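Local coordinates for putative yopH targeting protein (Yersinia pestis, PDB 4GF3), which probably acts as the type III secretion chaperone of the effector YopH, binding it in the bacterial cytosol before export, at residues P42-E45 against K46-V49. Numbering follows the deposited sequence.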
ATOM      1  N   PRO A  42      -2.866   6.609   8.172  1.00 19.61           N
ATOM      2  CA  PRO A  42      -4.269   6.927   8.486  1.00 20.76           C
ATOM      3  C   PRO A  42      -4.682   8.141   7.605  1.00 22.34           C
ATOM      4  O   PRO A  42      -3.843   9.009   7.297  1.00 21.87           O
ATOM      5  CB  PRO A  42      -4.254   7.252   9.963  1.00 22.12           C
ATOM      6  CG  PRO A  42      -2.846   7.340  10.382  1.00 22.95           C
ATOM      7  CD  PRO A  42      -1.944   7.068   9.219  1.00 20.16           C
ATOM      8  N   ILE A  43      -5.903   8.138   7.107  1.00 20.60           N
ATOM      9  CA  ILE A  43      -6.369   9.257   6.305  1.00 22.43           C
ATOM     10  C   ILE A  43      -7.500  10.049   6.882  1.00 23.16           C
ATOM     11  O   ILE A  43      -7.701  11.210   6.496  1.00 21.54           O
ATOM     12  CB  ILE A  43      -6.690   8.841   4.905  1.00 23.38           C
ATOM     13  CG1 ILE A  43      -7.818   7.798   4.841  1.00 22.74           C
ATOM     14  CG2 ILE A  43      -5.451   8.353   4.231  1.00 24.95           C
ATOM     15  CD1 ILE A  43      -8.459   7.962   3.517  1.00 27.26           C
ATOM     16  N   ASN A  44      -8.222   9.425   7.810  1.00 22.69           N
ATOM     17  CA  ASN A  44      -9.248  10.035   8.577  1.00 24.41           C
ATOM     18  C   ASN A  44      -9.367   9.185   9.821  1.00 25.73           C
ATOM     19  O   ASN A  44      -8.576   8.242  10.030  1.00 25.37           O
ATOM     20  CB  ASN A  44     -10.548  10.219   7.779  1.00 23.60           C
ATOM     21  CG  ASN A  44     -11.159   8.918   7.307  1.00 22.75           C
ATOM     22  OD1 ASN A  44     -10.983   7.865   7.951  1.00 21.59           O
ATOM     23  ND2 ASN A  44     -11.828   8.961   6.123  1.00 21.74           N
ATOM     24  N   GLU A  45     -10.287   9.546  10.689  1.00 26.89           N
ATOM     25  CA  GLU A  45     -10.501   8.840  11.936  1.00 29.91           C
ATOM     26  C   GLU A  45     -10.679   7.298  11.768  1.00 27.74           C
ATOM     27  O   GLU A  45     -10.242   6.559  12.644  1.00 27.31           O
ATOM     28  CB  GLU A  45     -11.765   9.393  12.623  1.00 34.03           C
ATOM     29  CG  GLU A  45     -12.078   8.840  14.017  1.00 40.36           C
ATOM     30  CD  GLU A  45     -13.555   8.968  14.398  1.00 46.94           C
ATOM     31  OE1 GLU A  45     -14.330   9.566  13.583  1.00 54.20           O
ATOM     32  OE2 GLU A  45     -13.950   8.456  15.513  1.00 51.56           O
ATOM     33  N   LYS A  46     -11.362   6.858  10.716  1.00 24.64           N
ATOM     34  CA  LYS A  46     -11.801   5.448  10.550  1.00 26.01           C
ATOM     35  C   LYS A  46     -11.042   4.610   9.504  1.00 24.06           C
ATOM     36  O   LYS A  46     -11.182   3.376   9.461  1.00 22.74           O
ATOM     37  CB  LYS A  46     -13.272   5.430  10.150  1.00 28.75           C
ATOM     38  CG  LYS A  46     -14.200   5.891  11.233  1.00 33.62           C
ATOM     39  CD  LYS A  46     -14.490   4.834  12.281  1.00 39.19           C
ATOM     40  CE  LYS A  46     -15.074   5.423  13.570  1.00 43.39           C
ATOM     41  NZ  LYS A  46     -14.825   4.529  14.736  1.00 46.81           N
ATOM     42  N   GLU A  47     -10.206   5.261   8.693  1.00 20.30           N
ATOM     43  CA  GLU A  47      -9.687   4.646   7.476  1.00 19.09           C
ATOM     44  C   GLU A  47      -8.206   4.833   7.328  1.00 18.40           C
ATOM     45  O   GLU A  47      -7.630   5.854   7.754  1.00 18.31           O
ATOM     46  CB  GLU A  47     -10.388   5.153   6.242  1.00 19.95           C
ATOM     47  CG  GLU A  47     -11.872   4.905   6.227  1.00 23.01           C
ATOM     48  CD  GLU A  47     -12.500   5.564   4.986  1.00 26.26           C
ATOM     49  OE1 GLU A  47     -12.901   6.734   5.019  1.00 28.17           O
ATOM     50  OE2 GLU A  47     -12.529   4.948   3.950  1.00 29.03           O
ATOM     51  N   LEU A  48      -7.578   3.864   6.702  1.00 17.65           N
ATOM     52  CA  LEU A  48      -6.205   4.022   6.289  1.00 17.57           C
ATOM     53  C   LEU A  48      -6.052   3.764   4.815  1.00 16.46           C
ATOM     54  O   LEU A  48      -6.948   3.252   4.142  1.00 16.45           O
ATOM     55  CB  LEU A  48      -5.231   3.132   7.072  1.00 18.97           C
ATOM     56  CG  LEU A  48      -5.194   1.626   6.612  1.00 20.04           C
ATOM     57  CD1 LEU A  48      -3.842   0.995   6.944  1.00 21.93           C
ATOM     58  CD2 LEU A  48      -6.320   0.809   7.210  1.00 21.09           C
ATOM     59  N   VAL A  49      -4.893   4.138   4.316  1.00 16.16           N
ATOM     60  CA  VAL A  49      -4.512   3.774   2.948  1.00 16.02           C
ATOM     61  C   VAL A  49      -3.193   3.086   2.904  1.00 16.72           C
ATOM     62  O   VAL A  49      -2.312   3.305   3.758  1.00 17.52           O
ATOM     63  CB  VAL A  49      -4.410   4.969   1.998  1.00 16.84           C
ATOM     64  CG1 VAL A  49      -5.789   5.585   1.752  1.00 18.34           C
ATOM     65  CG2 VAL A  49      -3.415   6.006   2.567  1.00 16.48           C
TER
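Asn44 leans back over the turn and ties it to Glu47. From its CB, chi1 of 62° sets CG between the backbone N and the carbonyl carbon, which brings the amide toward Lys46 and Glu47. Asn44 OD1 lies 3.0 Å from the N of Lys46, an Asx turn bond, and takes a weak second bond from the N of Glu47 at 2.8 Å. Asn44 CG is 3.6 Å from Glu47 OE1, and at the tip Asn44 ND2 gives a nearly straight bond of 2.7 Å to Glu47 OE1. That oxygen lies in the amide plane but is met on its anti side, 33° out of the carboxylate plane. With both ends of the amide engaged, its flip is fixed. Glu47 OE2 accepts a hydrogen bond from Gln94 NE2, tying the turn to the neighbouring strand 88-96. Ile43 N donates to Glu47 O at 2.9 Å, closing the hairpin, while Ile43 CG2 packs against Val49 CG2 at 3.5 Å, the side chains crossing nearly at right angles. This beta-hairpin joins antiparallel strands 36-42 and 47-56 of the chaperone's sheet; Ile43 and Val49 lie against Gln94, whereas Pro42 and Leu48 pack on Tyr4 of helix 4-15.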